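Local coordinates for A rubisco-like protein (Burkholderia fungorum, PDB 3NWR) that belongs to the rubisco-like proteins, relatives of the rubisco large subunit, and is probably a lyase with its active site in a TIM barrel, at residues R91-L96 / R128-R133; G151-T156 / R372-L377; R399-A404 / P419-A424. One frame throughout, in Å; residues are numbered along the deposited sequence.

Contact 1: residues R91-L96 / R128-R133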
# COMPACT_ATOMS: atom_id res chain seq x y z
N ARG A 91 -16.84 20.03 5.27
CA ARG A 91 -15.43 19.76 5.05
C ARG A 91 -14.59 20.56 6.02
O ARG A 91 -14.93 21.70 6.36
CB ARG A 91 -15.05 20.07 3.61
CG ARG A 91 -15.65 19.08 2.61
CD ARG A 91 -15.53 19.57 1.18
NE ARG A 91 -14.15 19.69 0.74
CZ ARG A 91 -13.52 20.84 0.54
NH1 ARG A 91 -14.15 21.99 0.76
NH2 ARG A 91 -12.26 20.85 0.14
N ALA A 92 -13.49 19.98 6.48
CA ALA A 92 -12.59 20.69 7.36
C ALA A 92 -11.16 20.21 7.22
O ALA A 92 -10.91 19.03 6.94
CB ALA A 92 -13.04 20.55 8.81
N ARG A 93 -10.22 21.13 7.40
CA ARG A 93 -8.81 20.78 7.55
C ARG A 93 -8.55 20.66 9.03
O ARG A 93 -8.93 21.53 9.81
CB ARG A 93 -7.88 21.84 6.95
CG ARG A 93 -6.42 21.40 6.93
CD ARG A 93 -5.46 22.45 6.37
NE ARG A 93 -4.08 22.00 6.47
CZ ARG A 93 -3.32 21.66 5.43
NH1 ARG A 93 -3.80 21.74 4.19
NH2 ARG A 93 -2.07 21.25 5.62
N ILE A 94 -7.91 19.56 9.45
CA ILE A 94 -7.64 19.36 10.86
C ILE A 94 -6.19 18.99 11.08
O ILE A 94 -5.52 18.50 10.17
CB ILE A 94 -8.55 18.28 11.47
CG1 ILE A 94 -8.19 16.90 10.91
CG2 ILE A 94 -10.03 18.62 11.23
CD1 ILE A 94 -8.91 15.77 11.60
N THR A 95 -5.69 19.25 12.28
CA THR A 95 -4.36 18.80 12.66
C THR A 95 -4.48 17.95 13.91
O THR A 95 -5.09 18.38 14.89
CB THR A 95 -3.41 19.98 12.95
OG1 THR A 95 -3.21 20.75 11.76
CG2 THR A 95 -2.06 19.47 13.45
N LEU A 96 -3.91 16.75 13.87
CA LEU A 96 -3.81 15.90 15.05
C LEU A 96 -2.39 15.88 15.59
O LEU A 96 -1.43 15.94 14.83
CB LEU A 96 -4.25 14.46 14.74
CG LEU A 96 -5.67 14.29 14.21
CD1 LEU A 96 -6.00 12.80 14.09
CD2 LEU A 96 -6.67 14.99 15.10
N ARG A 128 -8.44 12.39 3.93
CA ARG A 128 -7.15 12.37 3.26
C ARG A 128 -6.07 12.90 4.18
O ARG A 128 -6.21 13.98 4.77
CB ARG A 128 -7.18 13.19 1.98
CG ARG A 128 -5.89 13.13 1.15
CD ARG A 128 -6.11 13.95 -0.09
NE ARG A 128 -4.94 14.09 -0.95
CZ ARG A 128 -4.81 13.50 -2.14
NH1 ARG A 128 -5.75 12.68 -2.59
NH2 ARG A 128 -3.73 13.75 -2.86
N LEU A 129 -4.98 12.15 4.31
CA LEU A 129 -3.82 12.60 5.05
C LEU A 129 -3.02 13.53 4.16
O LEU A 129 -2.55 13.12 3.10
CB LEU A 129 -2.97 11.41 5.46
CG LEU A 129 -1.62 11.74 6.09
CD1 LEU A 129 -1.77 12.53 7.38
CD2 LEU A 129 -0.81 10.44 6.33
N LEU A 130 -2.89 14.79 4.56
CA LEU A 130 -2.23 15.81 3.74
C LEU A 130 -0.73 15.93 3.99
O LEU A 130 0.06 16.05 3.06
CB LEU A 130 -2.87 17.18 3.99
CG LEU A 130 -4.39 17.24 3.86
CD1 LEU A 130 -4.88 18.64 4.26
CD2 LEU A 130 -4.81 16.90 2.44
N SER A 131 -0.34 15.92 5.26
CA SER A 131 1.04 16.22 5.59
C SER A 131 1.41 15.72 6.98
O SER A 131 0.53 15.46 7.81
CB SER A 131 1.31 17.72 5.47
OG SER A 131 0.46 18.43 6.34
N LEU A 132 2.71 15.59 7.22
CA LEU A 132 3.24 15.15 8.50
C LEU A 132 4.36 16.08 8.93
O LEU A 132 5.10 16.60 8.09
CB LEU A 132 3.82 13.74 8.39
CG LEU A 132 2.80 12.63 8.12
CD1 LEU A 132 3.52 11.34 7.72
CD2 LEU A 132 1.94 12.40 9.34
N ARG A 133 4.50 16.27 10.23
CA ARG A 133 5.63 17.01 10.77
C ARG A 133 6.25 16.21 11.91
O ARG A 133 5.60 15.94 12.92
CB ARG A 133 5.20 18.39 11.26
CG ARG A 133 4.88 19.35 10.14
CD ARG A 133 4.38 20.68 10.68
NE ARG A 133 3.11 20.53 11.37
CZ ARG A 133 1.94 20.40 10.75
NH1 ARG A 133 1.89 20.40 9.42
NH2 ARG A 133 0.82 20.27 11.45

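Contact 2: residues G151-T156 / R372-L377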
# COMPACT_ATOMS: atom_id res chain seq x y z
N GLY A 151 25.46 11.76 -3.59
CA GLY A 151 25.93 10.43 -3.94
C GLY A 151 25.60 10.01 -5.35
O GLY A 151 26.39 9.37 -6.04
N THR A 152 24.39 10.36 -5.80
CA THR A 152 24.00 10.07 -7.16
C THR A 152 24.85 10.86 -8.16
O THR A 152 25.26 10.33 -9.20
CB THR A 152 22.50 10.35 -7.38
OG1 THR A 152 21.75 9.67 -6.37
CG2 THR A 152 22.05 9.87 -8.75
N ARG A 153 25.13 12.13 -7.84
CA ARG A 153 26.03 12.92 -8.68
C ARG A 153 27.42 12.31 -8.73
O ARG A 153 28.03 12.22 -9.79
CB ARG A 153 26.11 14.36 -8.18
CG ARG A 153 24.84 15.18 -8.43
CD ARG A 153 25.14 16.66 -8.23
NE ARG A 153 24.04 17.53 -8.63
CZ ARG A 153 23.71 17.79 -9.89
NH1 ARG A 153 24.38 17.23 -10.90
NH2 ARG A 153 22.69 18.60 -10.15
N ALA A 154 27.92 11.86 -7.58
CA ALA A 154 29.23 11.24 -7.53
C ALA A 154 29.28 9.98 -8.39
O ALA A 154 30.25 9.76 -9.13
CB ALA A 154 29.62 10.94 -6.10
N LEU A 155 28.24 9.16 -8.30
CA LEU A 155 28.20 7.90 -9.03
C LEU A 155 27.98 8.06 -10.53
O LEU A 155 28.37 7.19 -11.30
CB LEU A 155 27.14 6.96 -8.43
CG LEU A 155 27.57 6.35 -7.08
CD1 LEU A 155 26.37 5.81 -6.30
CD2 LEU A 155 28.60 5.25 -7.31
N THR A 156 27.32 9.14 -10.95
CA THR A 156 27.12 9.38 -12.37
C THR A 156 28.18 10.32 -12.94
O THR A 156 28.24 10.54 -14.16
CB THR A 156 25.72 9.99 -12.65
OG1 THR A 156 25.58 11.20 -11.91
CG2 THR A 156 24.61 9.04 -12.24
N ARG A 372 14.12 25.04 -9.14
CA ARG A 372 14.99 26.16 -8.78
C ARG A 372 16.44 25.71 -8.55
O ARG A 372 17.20 26.37 -7.84
CB ARG A 372 14.47 26.92 -7.55
CG ARG A 372 13.06 27.47 -7.70
CD ARG A 372 12.99 28.60 -8.73
NE ARG A 372 11.60 29.00 -8.97
CZ ARG A 372 10.90 29.77 -8.14
NH1 ARG A 372 11.46 30.25 -7.03
NH2 ARG A 372 9.64 30.08 -8.42
N SER A 373 16.80 24.58 -9.16
CA SER A 373 18.18 24.10 -9.19
C SER A 373 18.27 23.02 -10.26
O SER A 373 17.28 22.72 -10.92
CB SER A 373 18.60 23.52 -7.84
OG SER A 373 18.21 22.16 -7.74
N THR A 374 19.45 22.43 -10.41
CA THR A 374 19.61 21.33 -11.37
C THR A 374 19.62 19.97 -10.69
O THR A 374 19.92 18.97 -11.34
CB THR A 374 20.90 21.45 -12.21
OG1 THR A 374 22.05 21.41 -11.34
CG2 THR A 374 20.91 22.75 -13.02
N ASP A 375 19.31 19.95 -9.39
CA ASP A 375 19.36 18.71 -8.60
C ASP A 375 18.13 17.84 -8.85
O ASP A 375 17.17 17.79 -8.05
CB ASP A 375 19.52 19.04 -7.12
CG ASP A 375 20.91 19.61 -6.79
OD1 ASP A 375 21.85 19.45 -7.59
OD2 ASP A 375 21.08 20.22 -5.72
N LEU A 376 18.15 17.17 -9.99
CA LEU A 376 17.02 16.37 -10.42
C LEU A 376 17.45 15.32 -11.43
O LEU A 376 18.48 15.46 -12.10
CB LEU A 376 15.92 17.29 -10.99
CG LEU A 376 16.32 18.06 -12.25
CD1 LEU A 376 15.77 17.39 -13.51
CD2 LEU A 376 15.87 19.52 -12.17
N LEU A 377 16.66 14.26 -11.50
CA LEU A 377 16.80 13.23 -12.52
C LEU A 377 15.69 13.42 -13.54
O LEU A 377 14.50 13.39 -13.20
CB LEU A 377 16.71 11.84 -11.87
CG LEU A 377 16.71 10.61 -12.80
CD1 LEU A 377 17.95 10.56 -13.65
CD2 LEU A 377 16.57 9.34 -11.96

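Contact 3: residues R399-A404 / P419-A424. With SO4 (sulfate ion), chain C.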
# COMPACT_ATOMS: atom_id res chain seq x y z
N ARG A 399 20.18 17.90 -23.54
CA ARG A 399 21.33 18.55 -22.93
C ARG A 399 21.43 20.03 -23.35
O ARG A 399 21.77 20.89 -22.54
CB ARG A 399 22.62 17.81 -23.28
CG ARG A 399 22.76 16.45 -22.60
CD ARG A 399 23.12 16.62 -21.12
NE ARG A 399 24.44 17.21 -20.99
CZ ARG A 399 25.58 16.53 -21.05
NH1 ARG A 399 25.55 15.21 -21.21
NH2 ARG A 399 26.75 17.16 -20.95
N GLN A 400 21.13 20.30 -24.61
CA GLN A 400 21.13 21.68 -25.12
C GLN A 400 20.03 22.51 -24.45
O GLN A 400 20.25 23.68 -24.12
CB GLN A 400 20.97 21.69 -26.63
CG GLN A 400 22.24 21.30 -27.37
CD GLN A 400 22.02 21.04 -28.84
OE1 GLN A 400 20.88 20.94 -29.31
NE2 GLN A 400 23.11 20.92 -29.60
N ALA A 401 18.86 21.92 -24.25
CA ALA A 401 17.79 22.60 -23.52
C ALA A 401 18.25 22.96 -22.11
O ALA A 401 18.01 24.07 -21.63
CB ALA A 401 16.53 21.74 -23.48
N TRP A 402 18.88 22.02 -21.42
CA TRP A 402 19.39 22.30 -20.08
C TRP A 402 20.46 23.40 -20.08
O TRP A 402 20.43 24.29 -19.23
CB TRP A 402 19.88 21.02 -19.39
CG TRP A 402 18.71 20.25 -18.86
CD1 TRP A 402 18.21 19.07 -19.35
CD2 TRP A 402 17.86 20.63 -17.78
NE1 TRP A 402 17.10 18.70 -18.62
CE2 TRP A 402 16.87 19.63 -17.65
CE3 TRP A 402 17.85 21.71 -16.89
CZ2 TRP A 402 15.86 19.69 -16.68
CZ3 TRP A 402 16.85 21.78 -15.93
CH2 TRP A 402 15.88 20.76 -15.82
N ALA A 403 21.38 23.35 -21.04
CA ALA A 403 22.39 24.41 -21.17
C ALA A 403 21.72 25.78 -21.34
O ALA A 403 22.13 26.77 -20.73
CB ALA A 403 23.32 24.10 -22.32
N ALA A 404 20.69 25.82 -22.17
CA ALA A 404 19.96 27.07 -22.42
C ALA A 404 19.33 27.63 -21.14
O ALA A 404 19.53 28.79 -20.80
CB ALA A 404 18.89 26.85 -23.47
N PRO A 419 21.33 22.81 -33.56
CA PRO A 419 20.52 22.07 -34.53
C PRO A 419 19.68 20.95 -33.91
O PRO A 419 18.52 20.78 -34.28
CB PRO A 419 21.56 21.49 -35.48
CG PRO A 419 22.73 22.39 -35.36
CD PRO A 419 22.75 22.83 -33.93
N GLU A 420 20.26 20.20 -32.98
CA GLU A 420 19.54 19.09 -32.37
C GLU A 420 18.31 19.59 -31.62
O GLU A 420 17.22 19.04 -31.76
CB GLU A 420 20.47 18.32 -31.43
CG GLU A 420 21.54 17.49 -32.14
CD GLU A 420 22.81 18.28 -32.46
OE1 GLU A 420 22.84 19.51 -32.26
OE2 GLU A 420 23.79 17.64 -32.90
N LEU A 421 18.50 20.65 -30.84
CA LEU A 421 17.41 21.30 -30.13
C LEU A 421 16.35 21.87 -31.09
O LEU A 421 15.15 21.67 -30.91
CB LEU A 421 17.96 22.42 -29.24
CG LEU A 421 16.93 23.25 -28.47
CD1 LEU A 421 16.07 22.34 -27.56
CD2 LEU A 421 17.62 24.32 -27.66
N ARG A 422 16.81 22.58 -32.11
CA ARG A 422 15.90 23.18 -33.09
C ARG A 422 15.03 22.10 -33.75
O ARG A 422 13.81 22.24 -33.87
CB ARG A 422 16.69 23.96 -34.14
CG ARG A 422 15.83 24.84 -35.04
CD ARG A 422 16.70 25.76 -35.88
NE ARG A 422 17.58 25.02 -36.79
CZ ARG A 422 18.91 24.96 -36.70
NH1 ARG A 422 19.55 25.60 -35.71
NH2 ARG A 422 19.60 24.27 -37.59
N ARG A 423 15.67 21.00 -34.14
CA ARG A 423 14.96 19.88 -34.75
C ARG A 423 13.95 19.24 -33.79
O ARG A 423 12.86 18.85 -34.18
CB ARG A 423 15.96 18.83 -35.24
CG ARG A 423 16.79 19.27 -36.43
CD ARG A 423 15.94 19.27 -37.69
NE ARG A 423 15.47 17.93 -38.02
CZ ARG A 423 16.08 17.12 -38.88
NH1 ARG A 423 17.19 17.51 -39.48
NH2 ARG A 423 15.57 15.91 -39.13
N ALA A 424 14.32 19.14 -32.52
CA ALA A 424 13.41 18.59 -31.52
C ALA A 424 12.18 19.47 -31.36
O ALA A 424 11.05 18.97 -31.33
CB ALA A 424 14.13 18.45 -30.19
S SO4 C . 29.05 14.23 -20.11
O1 SO4 C . 29.24 15.37 -21.01
O2 SO4 C . 28.95 14.72 -18.74
O3 SO4 C . 30.19 13.32 -20.24
O4 SO4 C . 27.82 13.54 -20.48

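Contact 1: residues R91-L96 / R128-R133
Arg93 and Leu130 meet across two strand segments, 91-96 and 128-133, that run in the same general sense at 43° with axes 9.1 Å apart, so no backbone bond joins them. Strand 14-23 lies between them, antiparallel to both, in the four-stranded sheet of the rubisco-type N-terminal domain, where 126-133 is an outer strand. Leu130 and Ser131 both face Asp18 of that middle strand, a classic beta bulge that turns both side chains to the same side of the sheet as Arg93, Thr95 and Arg133. Arg93 leaves with CG anti to its own N (chi1 -172°) and stays extended to NE, which carries its guanidinium across the middle strand. One face of that group receives Leu130 CD1 off-centre, 3.3 Å from Arg93 NH1. Asp18 is the polar hub: its carboxylate forms salt bridges with Arg93 and Arg133 and a hydrogen bond with Thr95 OG1. Asp18, with Glu16 as a second partner of Arg133, probably offsets the like charges of Arg93 NH2 and Arg133 NH1, 5.6 Å apart. Arg133 bends at chi3 (-65°), crosses Thr95 at about a right angle, and puts NH2 3.6 Å from Thr95 CG2, at the guanidinium edge.

Contact 2: residues G151-T156 / R372-L377
Arg153, from the last turns of helix 148-156, forms a salt bridge with Asp375 in the loop that leads into strand 377-379. The grip is side-on but converges on one atom: Arg153 NE donates to Asp375 OD1 at 3.1 Å, and Arg153 NH2 donates to the same OD1 at 2.8 Å, the latter straighter at 155°. NH2 uses the anti lone pair of OD1, away from OD2; NE also comes on the anti side but out of the carboxylate plane. With both nitrogens on one oxygen and the planes 59° apart, this is not the flat, two-oxygen pair. Arg153 reaches over with a chain extended from CG to NE.

Further hydrogen bonds hold the same group: Arg153 NH1 donates to the carbonyls of Val158 and Arg161, so the cation is held at NH1 as well as by Asp375. Thr374 O lies 3.0 Å from Arg153 NH2. Here the TIM barrel of the catalytic domain closes: strand 163-165 pairs with strand 377-379, and the bridge ties the helix before the first to the loop before the second.

Local turns shape the loop around Asp375. Ser373 OG accepts from Asp375 N at 3.0 Å, an ST turn, and Asp375 is the centre of an inverse gamma turn. Within helix 148-156, Thr156 OG1 donates to Thr152 O at 2.9 Å, approaching from the opposite face of that carbonyl to Thr156 N.

Contact 3: residues R399-A404 / P419-A424
The amide of Gln400 and the carboxylate of Glu420 meet with their planes 71° apart, and the amide uses both ends on helix 419-427. Gln400 NE2 donates to Glu420 OE1 at 3.0 Å, approaching from above the carboxylate plane rather than at its edge. Gln400 OE1 accepts from Leu421 N at 2.8 Å; the N lies nearly in line with the amide C=O, although the angle at the hydrogen is only 137°. These two bonds fix the rotation of the amide and satisfy a backbone N-H in the first turn of the helix, where no i-4 carbonyl within the helix is available. The chain of Gln400, extended beyond CG, spans the gap between the helices, while Glu420 bends at chi2 (87°), which turns its carboxylate so that NE2 meets OE1 from that side.

A second flat group of helix 391-407, the guanidinium of Arg399, takes a sulfate at its edge: Arg399 NH1 donates to O4 at 2.9 Å and NH2 to O1 at 3.1 Å. Arg161 and Arg228 also bind this ion, which probably came from the crystallisation liquor.

Leu421 CB passes 3.3 Å from Gln400 OE1, beside the bonded N; the apolar contact is Leu421 CD1 on Ala401 CB at 4.1 Å. The segment axes cross nearly at right angles, 9.3 Å apart at closest, with the CA atoms of Gln400 and Leu421 6.3 Å apart. This is helix-on-helix packing at the C-terminal end of the catalytic domain, where helix 419-427 lies across helix 391-407 on the outside of the TIM barrel.

How the contacts relate
The three contacts follow one another along the chain, each closing before the next opens. Contact 1 belongs to the separate antiparallel sheet of the N-terminal domain, on the opposite side of the chain's centre from the other two; its centre is about 32 Å from that of contact 2 and 43 Å from that of contact 3. Contact 2 (helix 148-156 and the loop before strand 377-379) and contact 3 (helices 391-407 and 419-427) belong to one barrel domain, with centres about 20 Å apart. They touch through Trp402 of helix 391-407, whose CH2 meets Leu376 CD2 at 3.9 Å, so the closure of the barrel packs directly against the C-terminal helices outside it.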